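PDB 1PCH: phosphocarrier protein from Mycoplasma capricolum, which carries phosphoryl groups on an active-site histidine as the general, non-sugar-specific component of the phosphoenolpyruvate-dependent sugar phosphotransferase system. Local coordinates for residues 3-9 with 84-88; 21-26 with 43-47; 28-34 with 62-68; 34-40 with 49-54. All coordinates share one frame; numbering follows the deposited sequence.

Contact 1 (3-9 with 84-88); sequences FSAIITD and ALIQG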
loop_
_atom_site.group_PDB
_atom_site.type_symbol
_atom_site.label_atom_id
_atom_site.label_comp_id
_atom_site.label_asym_id
_atom_site.label_seq_id
_atom_site.Cartn_x
_atom_site.Cartn_y
_atom_site.Cartn_z
ATOM N N PHE A 3 8.894 -3.583 -0.012
ATOM C CA PHE A 3 9.432 -2.285 0.295
ATOM C C PHE A 3 8.727 -1.741 1.532
ATOM O O PHE A 3 7.625 -2.137 1.860
ATOM C CB PHE A 3 9.411 -1.303 -0.845
ATOM C CG PHE A 3 8.089 -0.632 -1.130
ATOM C CD1 PHE A 3 7.741 0.527 -0.485
ATOM C CD2 PHE A 3 7.216 -1.198 -2.056
ATOM C CE1 PHE A 3 6.526 1.154 -0.741
ATOM C CE2 PHE A 3 6.007 -0.573 -2.322
ATOM C CZ PHE A 3 5.670 0.585 -1.664
ATOM N N SER A 4 9.462 -0.884 2.238
ATOM C CA SER A 4 8.874 -0.310 3.443
ATOM C C SER A 4 8.950 1.172 3.291
ATOM O O SER A 4 9.789 1.717 2.548
ATOM C CB SER A 4 9.614 -0.791 4.683
ATOM O OG SER A 4 9.608 -2.173 4.811
ATOM N N ALA A 5 8.030 1.893 3.925
ATOM C CA ALA A 5 8.101 3.357 3.791
ATOM C C ALA A 5 7.374 3.949 4.995
ATOM O O ALA A 5 6.551 3.272 5.623
ATOM C CB ALA A 5 7.546 3.860 2.508
ATOM N N ILE A 6 7.598 5.197 5.255
ATOM C CA ILE A 6 6.836 5.798 6.387
ATOM C C ILE A 6 5.722 6.628 5.738
ATOM O O ILE A 6 5.997 7.369 4.821
ATOM C CB ILE A 6 7.763 6.743 7.164
ATOM C CG1 ILE A 6 8.924 6.008 7.856
ATOM C CG2 ILE A 6 6.998 7.622 8.122
ATOM C CD1 ILE A 6 8.513 4.825 8.659
ATOM N N ILE A 7 4.529 6.495 6.231
ATOM C CA ILE A 7 3.389 7.262 5.757
ATOM C C ILE A 7 3.535 8.713 6.229
ATOM O O ILE A 7 3.586 8.955 7.404
ATOM C CB ILE A 7 2.075 6.709 6.368
ATOM C CG1 ILE A 7 1.811 5.272 6.000
ATOM C CG2 ILE A 7 0.958 7.682 6.042
ATOM C CD1 ILE A 7 1.675 5.068 4.477
ATOM N N THR A 8 3.644 9.638 5.281
ATOM C CA THR A 8 3.816 11.024 5.720
ATOM C C THR A 8 2.579 11.850 5.548
ATOM O O THR A 8 2.576 13.023 5.954
ATOM C CB THR A 8 5.001 11.672 5.008
ATOM O OG1 THR A 8 4.977 11.317 3.621
ATOM C CG2 THR A 8 6.285 11.072 5.602
ATOM N N ASP A 9 1.552 11.244 4.942
ATOM C CA ASP A 9 0.294 11.966 4.757
ATOM C C ASP A 9 -0.254 12.292 6.193
ATOM O O ASP A 9 -0.170 11.421 7.005
ATOM C CB ASP A 9 -0.713 11.080 4.059
ATOM C CG ASP A 9 -2.016 11.798 3.754
ATOM O OD1 ASP A 9 -2.548 12.478 4.638
ATOM O OD2 ASP A 9 -2.511 11.639 2.610
ATOM N N ALA A 84 1.139 11.233 -2.787
ATOM C CA ALA A 84 1.724 11.984 -1.659
ATOM C C ALA A 84 1.550 11.256 -0.355
ATOM O O ALA A 84 1.510 11.825 0.744
ATOM C CB ALA A 84 1.141 13.400 -1.618
ATOM N N LEU A 85 1.417 9.915 -0.395
ATOM C CA LEU A 85 1.243 9.202 0.877
ATOM C C LEU A 85 2.576 9.058 1.609
ATOM O O LEU A 85 2.685 8.868 2.810
ATOM C CB LEU A 85 0.719 7.797 0.550
ATOM C CG LEU A 85 0.181 6.990 1.721
ATOM C CD1 LEU A 85 -1.043 7.657 2.351
ATOM C CD2 LEU A 85 -0.306 5.594 1.155
ATOM N N ILE A 86 3.620 8.983 0.804
ATOM C CA ILE A 86 4.959 8.783 1.238
ATOM C C ILE A 86 5.833 9.786 0.475
ATOM O O ILE A 86 5.323 10.396 -0.474
ATOM C CB ILE A 86 5.495 7.347 1.046
ATOM C CG1 ILE A 86 5.843 6.972 -0.401
ATOM C CG2 ILE A 86 4.509 6.354 1.637
ATOM C CD1 ILE A 86 6.516 5.636 -0.540
ATOM N N GLN A 87 7.057 9.892 0.906
ATOM C CA GLN A 87 8.002 10.788 0.215
ATOM C C GLN A 87 8.789 10.038 -0.806
ATOM O O GLN A 87 9.184 8.874 -0.663
ATOM C CB GLN A 87 8.811 11.534 1.249
ATOM C CG GLN A 87 7.860 12.476 2.068
ATOM C CD GLN A 87 8.685 13.572 2.722
ATOM O OE1 GLN A 87 8.212 14.688 2.906
ATOM N NE2 GLN A 87 9.920 13.219 3.025
ATOM N N GLY A 88 8.987 10.663 -1.985
ATOM C CA GLY A 88 9.759 9.880 -2.981
ATOM C C GLY A 88 11.261 10.022 -2.685
ATOM O O GLY A 88 11.603 10.803 -1.776
ATOM O OXT GLY A 88 12.053 9.366 -3.391
HETATM O O HOH W 1 7.891 8.422 3.333
HETATM O O HOH W 2 3.442 13.182 2.103
#

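Contact 2 (21-26 with 43-47); sequences LAKEAS and LKSIM. With SO4 (sulfate ion), chain B.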
loop_
_atom_site.group_PDB
_atom_site.type_symbol
_atom_site.label_atom_id
_atom_site.label_comp_id
_atom_site.label_asym_id
_atom_site.label_seq_id
_atom_site.Cartn_x
_atom_site.Cartn_y
_atom_site.Cartn_z
ATOM N N LEU A 21 -4.799 2.989 -4.458
ATOM C CA LEU A 21 -3.931 1.832 -4.277
ATOM C C LEU A 21 -4.662 0.526 -4.535
ATOM O O LEU A 21 -4.089 -0.324 -5.197
ATOM C CB LEU A 21 -3.358 1.808 -2.872
ATOM C CG LEU A 21 -2.266 2.915 -2.676
ATOM C CD1 LEU A 21 -2.136 3.024 -1.118
ATOM C CD2 LEU A 21 -0.954 2.394 -3.258
ATOM N N ALA A 22 -5.866 0.378 -4.018
ATOM C CA ALA A 22 -6.628 -0.871 -4.220
ATOM C C ALA A 22 -6.837 -1.115 -5.700
ATOM O O ALA A 22 -6.708 -2.238 -6.179
ATOM C CB ALA A 22 -7.941 -0.764 -3.488
ATOM N N LYS A 23 -7.125 -0.030 -6.429
ATOM C CA LYS A 23 -7.347 -0.135 -7.873
ATOM C C LYS A 23 -6.083 -0.627 -8.562
ATOM O O LYS A 23 -6.050 -1.454 -9.459
ATOM C CB LYS A 23 -7.686 1.278 -8.415
ATOM C CG LYS A 23 -7.546 1.328 -9.953
ATOM C CD LYS A 23 -7.943 2.677 -10.489
ATOM C CE LYS A 23 -7.957 2.749 -12.003
ATOM N NZ LYS A 23 -7.877 4.167 -12.486
ATOM N N GLU A 24 -4.983 0.032 -8.190
ATOM C CA GLU A 24 -3.703 -0.298 -8.801
ATOM C C GLU A 24 -3.257 -1.689 -8.474
ATOM O O GLU A 24 -2.862 -2.474 -9.340
ATOM C CB GLU A 24 -2.627 0.722 -8.436
ATOM C CG GLU A 24 -1.339 0.401 -9.222
ATOM C CD GLU A 24 -1.420 1.051 -10.604
ATOM O OE1 GLU A 24 -2.395 1.811 -10.838
ATOM O OE2 GLU A 24 -0.473 0.849 -11.366
ATOM N N ALA A 25 -3.358 -2.053 -7.175
ATOM C CA ALA A 25 -2.972 -3.413 -6.811
ATOM C C ALA A 25 -3.782 -4.472 -7.521
ATOM O O ALA A 25 -3.272 -5.532 -7.842
ATOM C CB ALA A 25 -3.141 -3.558 -5.285
ATOM N N SER A 26 -5.076 -4.186 -7.770
ATOM C CA SER A 26 -5.990 -5.166 -8.340
ATOM C C SER A 26 -5.681 -5.604 -9.745
ATOM O O SER A 26 -6.234 -6.564 -10.273
ATOM C CB SER A 26 -7.434 -4.591 -8.328
ATOM O OG SER A 26 -7.843 -4.553 -6.959
ATOM N N LEU A 43 -3.950 -5.493 -0.082
ATOM C CA LEU A 43 -3.910 -4.153 -0.622
ATOM C C LEU A 43 -4.938 -3.938 -1.720
ATOM O O LEU A 43 -5.264 -2.809 -2.085
ATOM C CB LEU A 43 -2.509 -3.768 -1.012
ATOM C CG LEU A 43 -2.208 -2.328 -1.332
ATOM C CD1 LEU A 43 -2.440 -1.330 -0.271
ATOM C CD2 LEU A 43 -0.921 -2.171 -2.103
ATOM N N LYS A 44 -5.445 -5.072 -2.215
ATOM C CA LYS A 44 -6.449 -5.025 -3.262
ATOM C C LYS A 44 -7.822 -4.697 -2.719
ATOM O O LYS A 44 -8.740 -4.377 -3.463
ATOM C CB LYS A 44 -6.489 -6.368 -4.032
ATOM C CG LYS A 44 -5.202 -6.686 -4.746
ATOM C CD LYS A 44 -5.213 -8.074 -5.350
ATOM C CE LYS A 44 -3.983 -8.261 -6.246
ATOM N NZ LYS A 44 -4.012 -9.632 -6.864
ATOM N N SER A 45 -7.969 -4.805 -1.406
ATOM C CA SER A 45 -9.239 -4.519 -0.753
ATOM C C SER A 45 -9.222 -3.155 -0.059
ATOM O O SER A 45 -8.507 -2.963 0.931
ATOM C CB SER A 45 -9.545 -5.593 0.292
ATOM O OG SER A 45 -10.563 -5.185 1.185
ATOM N N ILE A 46 -10.071 -2.244 -0.524
ATOM C CA ILE A 46 -10.128 -0.932 0.103
ATOM C C ILE A 46 -10.607 -1.037 1.545
ATOM O O ILE A 46 -10.173 -0.326 2.418
ATOM C CB ILE A 46 -11.019 0.066 -0.647
ATOM C CG1 ILE A 46 -11.110 1.409 0.142
ATOM C CG2 ILE A 46 -12.429 -0.468 -0.821
ATOM C CD1 ILE A 46 -11.361 2.562 -0.804
ATOM N N MET A 47 -11.584 -1.950 1.769
ATOM C CA MET A 47 -12.049 -2.138 3.125
ATOM C C MET A 47 -10.981 -2.625 4.046
ATOM O O MET A 47 -10.785 -2.064 5.176
ATOM C CB MET A 47 -13.263 -3.091 3.136
ATOM C CG MET A 47 -13.579 -3.565 4.539
ATOM S SD MET A 47 -15.004 -4.656 4.683
ATOM C CE MET A 47 -15.372 -4.473 6.435
HETATM S S SO4 B . -13.148 -4.147 -1.666
HETATM O O1 SO4 B . -14.497 -4.009 -2.343
HETATM O O2 SO4 B . -12.176 -3.243 -2.383
HETATM O O3 SO4 B . -13.265 -3.819 -0.239
HETATM O O4 SO4 B . -12.685 -5.567 -1.860
#

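Contact 3 (28-34 with 62-68); sequences FSSNITI and IQADGND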
loop_
_atom_site.group_PDB
_atom_site.type_symbol
_atom_site.label_atom_id
_atom_site.label_comp_id
_atom_site.label_asym_id
_atom_site.label_seq_id
_atom_site.Cartn_x
_atom_site.Cartn_y
_atom_site.Cartn_z
ATOM N N PHE A 28 -2.721 -6.660 -10.743
ATOM C CA PHE A 28 -1.682 -7.621 -10.616
ATOM C C PHE A 28 -2.167 -8.986 -10.161
ATOM O O PHE A 28 -3.025 -9.158 -9.321
ATOM C CB PHE A 28 -0.597 -7.109 -9.637
ATOM C CG PHE A 28 -0.012 -5.786 -10.158
ATOM C CD1 PHE A 28 0.939 -5.829 -11.158
ATOM C CD2 PHE A 28 -0.416 -4.566 -9.671
ATOM C CE1 PHE A 28 1.492 -4.694 -11.682
ATOM C CE2 PHE A 28 0.137 -3.403 -10.205
ATOM C CZ PHE A 28 1.073 -3.463 -11.194
ATOM N N SER A 29 -1.544 -10.004 -10.768
ATOM C CA SER A 29 -1.840 -11.338 -10.362
ATOM C C SER A 29 -1.236 -11.641 -8.987
ATOM O O SER A 29 -1.763 -12.447 -8.246
ATOM C CB SER A 29 -1.318 -12.374 -11.376
ATOM O OG SER A 29 0.061 -12.313 -11.488
ATOM N N SER A 30 -0.100 -10.976 -8.665
ATOM C CA SER A 30 0.561 -11.228 -7.413
ATOM C C SER A 30 -0.397 -10.966 -6.222
ATOM O O SER A 30 -1.241 -10.117 -6.294
ATOM C CB SER A 30 1.695 -10.179 -7.188
ATOM O OG SER A 30 2.778 -10.468 -8.071
ATOM N N ASN A 31 -0.034 -11.609 -5.151
ATOM C CA ASN A 31 -0.655 -11.363 -3.838
ATOM C C ASN A 31 0.086 -10.147 -3.269
ATOM O O ASN A 31 1.284 -10.127 -3.145
ATOM C CB ASN A 31 -0.469 -12.570 -2.950
ATOM C CG ASN A 31 -1.174 -13.774 -3.583
ATOM O OD1 ASN A 31 -2.388 -13.702 -3.749
ATOM N ND2 ASN A 31 -0.412 -14.794 -3.933
ATOM N N ILE A 32 -0.677 -9.103 -2.958
ATOM C CA ILE A 32 -0.091 -7.884 -2.467
ATOM C C ILE A 32 -0.662 -7.524 -1.101
ATOM O O ILE A 32 -1.798 -7.199 -0.873
ATOM C CB ILE A 32 -0.230 -6.729 -3.446
ATOM C CG1 ILE A 32 0.288 -7.068 -4.848
ATOM C CG2 ILE A 32 0.481 -5.502 -2.899
ATOM C CD1 ILE A 32 -0.208 -6.079 -5.902
ATOM N N THR A 33 0.262 -7.711 -0.122
ATOM C CA THR A 33 -0.107 -7.481 1.257
ATOM C C THR A 33 0.546 -6.218 1.794
ATOM O O THR A 33 1.641 -5.807 1.416
ATOM C CB THR A 33 0.302 -8.715 2.089
ATOM O OG1 THR A 33 -0.335 -9.841 1.476
ATOM C CG2 THR A 33 -0.204 -8.604 3.516
ATOM N N ILE A 34 -0.177 -5.582 2.667
ATOM C CA ILE A 34 0.295 -4.365 3.351
ATOM C C ILE A 34 0.338 -4.738 4.845
ATOM O O ILE A 34 -0.557 -5.413 5.341
ATOM C CB ILE A 34 -0.540 -3.170 3.100
ATOM C CG1 ILE A 34 -0.071 -1.896 3.860
ATOM C CG2 ILE A 34 -2.013 -3.422 3.381
ATOM C CD1 ILE A 34 -0.757 -0.647 3.307
ATOM N N ILE A 62 5.111 -3.272 2.149
ATOM C CA ILE A 62 4.316 -3.852 1.090
ATOM C C ILE A 62 5.099 -5.066 0.532
ATOM O O ILE A 62 6.298 -4.958 0.238
ATOM C CB ILE A 62 4.011 -2.889 -0.049
ATOM C CG1 ILE A 62 3.327 -1.618 0.369
ATOM C CG2 ILE A 62 3.236 -3.601 -1.154
ATOM C CD1 ILE A 62 1.924 -1.796 0.855
ATOM N N GLN A 63 4.430 -6.186 0.510
ATOM C CA GLN A 63 4.996 -7.440 0.071
ATOM C C GLN A 63 4.174 -7.941 -1.147
ATOM O O GLN A 63 2.970 -8.014 -1.011
ATOM C CB GLN A 63 4.924 -8.525 1.146
ATOM C CG GLN A 63 5.621 -9.829 0.774
ATOM C CD GLN A 63 6.752 -10.148 1.768
ATOM O OE1 GLN A 63 7.916 -9.936 1.450
ATOM N NE2 GLN A 63 6.394 -10.615 2.953
ATOM N N ALA A 64 4.870 -8.196 -2.222
ATOM C CA ALA A 64 4.163 -8.708 -3.428
ATOM C C ALA A 64 4.747 -10.108 -3.697
ATOM O O ALA A 64 5.966 -10.278 -3.663
ATOM C CB ALA A 64 4.385 -7.786 -4.579
ATOM N N ASP A 65 3.889 -11.068 -3.913
ATOM C CA ASP A 65 4.352 -12.429 -4.200
ATOM C C ASP A 65 3.591 -12.925 -5.415
ATOM O O ASP A 65 2.367 -12.920 -5.530
ATOM C CB ASP A 65 4.271 -13.345 -3.011
ATOM C CG ASP A 65 4.920 -12.731 -1.763
ATOM O OD1 ASP A 65 6.150 -12.498 -1.789
ATOM O OD2 ASP A 65 4.189 -12.450 -0.782
ATOM N N GLY A 66 4.387 -13.270 -6.428
ATOM C CA GLY A 66 3.736 -13.691 -7.647
ATOM C C GLY A 66 4.536 -13.331 -8.850
ATOM O O GLY A 66 5.605 -12.740 -8.788
ATOM N N ASN A 67 3.999 -13.730 -10.001
ATOM C CA ASN A 67 4.747 -13.604 -11.240
ATOM C C ASN A 67 5.041 -12.223 -11.669
ATOM O O ASN A 67 6.028 -11.965 -12.373
ATOM C CB ASN A 67 4.189 -14.547 -12.276
ATOM C CG ASN A 67 3.511 -13.882 -13.442
ATOM O OD1 ASN A 67 2.407 -13.359 -13.297
ATOM N ND2 ASN A 67 4.188 -13.916 -14.601
ATOM N N ASP A 68 4.191 -11.261 -11.233
ATOM C CA ASP A 68 4.431 -9.862 -11.642
ATOM C C ASP A 68 4.807 -8.998 -10.488
ATOM O O ASP A 68 4.725 -7.748 -10.479
ATOM C CB ASP A 68 3.205 -9.357 -12.375
ATOM C CG ASP A 68 1.903 -9.412 -11.690
ATOM O OD1 ASP A 68 1.829 -9.717 -10.470
ATOM O OD2 ASP A 68 0.859 -9.062 -12.345
HETATM O O HOH W 3 0.893 -14.496 -9.655
#

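Contact 4 (34-40 with 49-54); sequences IIANEKQ and VMAMAI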
loop_
_atom_site.group_PDB
_atom_site.type_symbol
_atom_site.label_atom_id
_atom_site.label_comp_id
_atom_site.label_asym_id
_atom_site.label_seq_id
_atom_site.Cartn_x
_atom_site.Cartn_y
_atom_site.Cartn_z
ATOM N N ILE A 34 -0.177 -5.582 2.667
ATOM C CA ILE A 34 0.295 -4.365 3.351
ATOM C C ILE A 34 0.338 -4.738 4.845
ATOM O O ILE A 34 -0.557 -5.413 5.341
ATOM C CB ILE A 34 -0.540 -3.170 3.100
ATOM C CG1 ILE A 34 -0.071 -1.896 3.860
ATOM C CG2 ILE A 34 -2.013 -3.422 3.381
ATOM C CD1 ILE A 34 -0.757 -0.647 3.307
ATOM N N ILE A 35 1.473 -4.438 5.446
ATOM C CA ILE A 35 1.742 -4.754 6.842
ATOM C C ILE A 35 2.016 -3.429 7.578
ATOM O O ILE A 35 2.721 -2.572 7.035
ATOM C CB ILE A 35 3.048 -5.609 6.939
ATOM C CG1 ILE A 35 2.937 -6.929 6.196
ATOM C CG2 ILE A 35 3.470 -5.779 8.362
ATOM C CD1 ILE A 35 4.249 -7.557 5.808
ATOM N N ALA A 36 1.401 -3.295 8.715
ATOM C CA ALA A 36 1.469 -2.176 9.606
ATOM C C ALA A 36 1.191 -2.633 11.060
ATOM O O ALA A 36 0.181 -3.234 11.367
ATOM C CB ALA A 36 0.564 -1.057 9.220
ATOM N N ASN A 37 2.157 -2.317 11.938
ATOM C CA ASN A 37 1.991 -2.695 13.349
ATOM C C ASN A 37 1.788 -4.202 13.389
ATOM O O ASN A 37 2.578 -4.943 12.792
ATOM C CB ASN A 37 0.875 -1.930 14.019
ATOM C CG ASN A 37 0.785 -0.469 13.660
ATOM O OD1 ASN A 37 -0.255 0.036 13.190
ATOM N ND2 ASN A 37 1.861 0.273 13.861
ATOM N N GLU A 38 0.770 -4.697 14.054
ATOM C CA GLU A 38 0.553 -6.128 14.131
ATOM C C GLU A 38 -0.401 -6.627 13.031
ATOM O O GLU A 38 -0.650 -7.825 13.017
ATOM C CB GLU A 38 -0.113 -6.402 15.509
ATOM C CG GLU A 38 -1.506 -5.882 15.594
ATOM C CD GLU A 38 -1.739 -4.426 15.690
ATOM O OE1 GLU A 38 -0.889 -3.570 15.392
ATOM O OE2 GLU A 38 -2.866 -4.040 16.158
ATOM N N LYS A 39 -0.936 -5.745 12.236
ATOM C CA LYS A 39 -1.926 -5.986 11.221
ATOM C C LYS A 39 -1.309 -6.236 9.820
ATOM O O LYS A 39 -0.385 -5.581 9.406
ATOM C CB LYS A 39 -2.894 -4.822 11.061
ATOM C CG LYS A 39 -3.579 -4.265 12.239
ATOM C CD LYS A 39 -3.409 -2.780 12.429
ATOM C CE LYS A 39 -3.907 -2.314 13.798
ATOM N NZ LYS A 39 -2.848 -1.649 14.602
ATOM N N GLN A 40 -1.960 -7.106 9.095
ATOM C CA GLN A 40 -1.641 -7.430 7.710
ATOM C C GLN A 40 -2.956 -7.336 6.916
ATOM O O GLN A 40 -4.015 -7.714 7.410
ATOM C CB GLN A 40 -1.053 -8.811 7.566
ATOM C CG GLN A 40 0.428 -8.941 7.899
ATOM C CD GLN A 40 0.956 -10.319 7.492
ATOM O OE1 GLN A 40 1.933 -10.816 8.039
ATOM N NE2 GLN A 40 0.291 -10.928 6.514
ATOM N N VAL A 49 -7.769 -2.264 3.803
ATOM C CA VAL A 49 -6.776 -1.206 3.972
ATOM C C VAL A 49 -7.297 -0.113 4.857
ATOM O O VAL A 49 -6.603 0.370 5.783
ATOM C CB VAL A 49 -6.275 -0.716 2.622
ATOM C CG1 VAL A 49 -5.640 0.618 2.651
ATOM C CG2 VAL A 49 -5.531 -1.811 1.900
ATOM N N MET A 50 -8.543 0.282 4.712
ATOM C CA MET A 50 -9.108 1.280 5.597
ATOM C C MET A 50 -9.229 0.785 7.042
ATOM O O MET A 50 -9.045 1.577 7.966
ATOM C CB MET A 50 -10.449 1.722 5.044
ATOM C CG MET A 50 -10.298 2.391 3.673
ATOM S SD MET A 50 -9.569 3.989 3.746
ATOM C CE MET A 50 -10.993 5.054 3.895
ATOM N N ALA A 51 -9.577 -0.462 7.231
ATOM C CA ALA A 51 -9.776 -1.097 8.525
ATOM C C ALA A 51 -8.477 -1.127 9.325
ATOM O O ALA A 51 -8.493 -1.287 10.529
ATOM C CB ALA A 51 -10.337 -2.490 8.379
ATOM N N MET A 52 -7.374 -1.055 8.589
ATOM C CA MET A 52 -6.048 -1.035 9.207
ATOM C C MET A 52 -5.815 0.296 9.912
ATOM O O MET A 52 -5.014 0.348 10.829
ATOM C CB MET A 52 -4.974 -1.290 8.140
ATOM C CG MET A 52 -5.003 -2.758 7.728
ATOM S SD MET A 52 -3.795 -3.241 6.592
ATOM C CE MET A 52 -2.314 -3.413 7.592
ATOM N N ALA A 53 -6.529 1.310 9.445
ATOM C CA ALA A 53 -6.509 2.639 10.011
ATOM C C ALA A 53 -5.068 3.109 10.192
ATOM O O ALA A 53 -4.616 3.387 11.288
ATOM C CB ALA A 53 -7.153 2.546 11.420
ATOM N N ILE A 54 -4.341 3.101 9.071
ATOM C CA ILE A 54 -2.908 3.437 9.178
ATOM C C ILE A 54 -2.739 4.899 9.314
ATOM O O ILE A 54 -3.329 5.661 8.569
ATOM C CB ILE A 54 -2.196 2.884 7.924
ATOM C CG1 ILE A 54 -2.150 1.369 7.949
ATOM C CG2 ILE A 54 -0.854 3.551 7.721
ATOM C CD1 ILE A 54 -2.078 0.686 6.631
#

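Contact 1 (3-9 with 84-88)
Leu85 extends CG trans to its own backbone nitrogen (chi1 -167°), and Ile7 turns CG1 opposite its carbonyl carbon (chi1 -61°), which brings CD1 of Ile7 to 3.7 Å from CG of Leu85, the two branched chains crossing at a slant. The same leucine also sends CD1 to within 3.8 Å of CB of Asp9, so one side chain packs on two residues of the loop that follows strand 2-6. Ile86, the next residue, lays its branches along the strand instead: its CD1 is 3.7 Å from CB of Ala5, whose short methyl lets the isoleucine come close to the backbone, and its CG2 lies against Ile6 O. Polar contacts gather on Leu85 O. Thr8 N donates to it over 2.8 Å at an N-H...O angle of 151°, Asp9 N adds a weak bond of 3.4 Å, and the CA-H of Ile7 makes a bent contact with it. One water bridges Ile6 O and Gln87 N, while a second joins Thr8 OG1 to Ala84 O. Ala84 has positive phi and closes helix 69-82 in a Schellman motif, turning the tail back toward the strand. Beyond the contact, the carboxylate of Asp9 bonds Val11 N and NE2 of His14, the active-site histidine that carries the phosphoryl group as an intermediate. The C-terminal tail thus attaches without forming a strand: aliphatic branches hold its inner side, and a shared carbonyl with two bridging waters takes care of backbone and hydroxyl groups, while Asp9 also belongs to the active-site surroundings.

Contact 2 (21-26 with 43-47)
The turn that starts helix 46-52, with Ser45 as its N-cap, packs through Leu43 and Lys44 against Ala22 and Ala25 on the last turns of helix 15-25. Ser45 is the predicted target of the kinase HPrK/P and is unphosphorylated here. Small residues permit a close approach: the CA-H of Ala22 points at Leu43 O, with CA and O 3.2 Å apart, and its CB lies against the carbonyl oxygens of Leu43 and Lys44. CB of Ala25 touches CG of Lys44 at 3.8 Å and CD2 of Leu43 at 4.1 Å. Lys44 runs fully extended beyond CG past the helix end, carrying CE to 3.2 Å from Ala25 O and its NZ onward to Phe28 O and Ser30 O, so a long aliphatic chain serves as packing surface and its ammonium group binds backbone carbonyls. Ser26 OG donates to Ala22 O over 2.7 Å, meeting it from the face opposite to Ser26 N. A sulfate, probably from the crystallisation liquor, sits at the start of helix 46-52: its O2 accepts from Ile46 N at 3.0 Å, and its O3 from Met47 N at 3.2 Å and weakly from Ser45 OG, which also caps Asn48 N. The positive end of the helix dipole would be expected to favour such an anion. Around this junction Leu21 reaches Thr79 and Met80 of helix 69-82, while Leu43 and Ala25 both rest on Ile32 of strand 31-36, so the turn lies beside the helix end on one face of the sheet.

Contact 3 (28-34 with 62-68)
Backbone hydrogen bonds pair strand 31-34 with strand 62-65 in antiparallel fashion. Asn31 with Asp65 and Thr33 with Gln63 are hydrogen-bonded pairs, each with two N-H...O bonds; Thr33 N, for instance, reaches Gln63 O over 2.9 Å. Ile32 with Ala64 and Ile34 with Ile62 are non-hydrogen-bonded pairs. Apolar packing fills the buried face that carries these four residues. CG2 of Ile62 meets CG2 of Ile32 at 3.8 Å, while its other branch bends so that CD1 lies 3.6 Å from CB of Ile34; beta-branched chains suit both the extended backbone and the core. Side-chain polar bonds collect beyond the strands, on the carboxylate of Asp68. OD1 accepts from Ser30 OG at 2.7 Å, nearly in line with its C-O bond, and from Ser30 N at 2.9 Å on the syn side, while OD2 takes Ser29 N, also syn, at 3.0 Å. OD2 further lies at the edge of the Phe28 ring, 3.4 Å from CD1. Gly66 fits for two reasons: Ser30 CA occupies the place of a side chain, and its backbone angles would press a CB against the preceding carbonyl oxygen. Asp68 stands at the N-cap of helix 69-82 but makes no capping bond with its side chain. Three good hydrogen bonds fix its carboxylate instead and would stabilise its negative charge, clamping the turn before one strand to the turn after the other.

Contact 4 (34-40 with 49-54)
Met52 loses more surface to this contact than any other residue, and its thioether reaches from helix 46-52 to the hairpin of strands 31-36 and 39-42. A bend at its last torsion (chi3 78°) drops CE among backbone atoms, 3.4 Å from Lys39 O and 3.5 Å from Ile34 O, with CB of Lys39 at 3.8 Å. The unbranched chain lets this terminal methyl reach in between the two carbonyl oxygens. Ile34 slides past the methionine in the opposite direction, its CG2 lying 3.7 Å from SD; the same methyl touches CG2 of Val49 at 4.1 Å, whereas CD1 reaches out to meet CD1 of Ile54 tip to tip at 3.8 Å. Ile54 in turn sets CG1 3.9 Å from CB of Ala36, a small residue that opens the type II' turn running to Lys39. The ammonium group of Lys39 leaves this apolar patch to form a salt bridge with Glu38. No hydrogen bond joins the two segments, so the contact is made by apolar fit. It packs the last turn of helix 46-52 and the chain after it on one face of the sheet, with Leu13 bordering Ile34 and Val49, and Ile60 of strand 59-65 lying beside Ala36 and Ile54.

How the contacts relate
From the N terminus, strand 2-6 and the loop after it meet the C-terminal tail in contact 1, which closes nearly the whole chain into one loop with the other three contacts nested inside. Contact 2 joins the end of helix 15-25 to the turn before helix 46-52. It crosses contact 3, which pairs strands 31-36 and 59-65, and also contact 4, which lies within the loop of contact 3 and shares Ile34 with it. Phe3 O hydrogen-bonded to Ile62 N links contacts 1 and 3 within the sheet. Leu21 touching Leu85 and Ile54 touching Ile7 carry contacts 2 and 4 to contact 1, uniting helices and sheet in HPr's open-faced beta-sandwich.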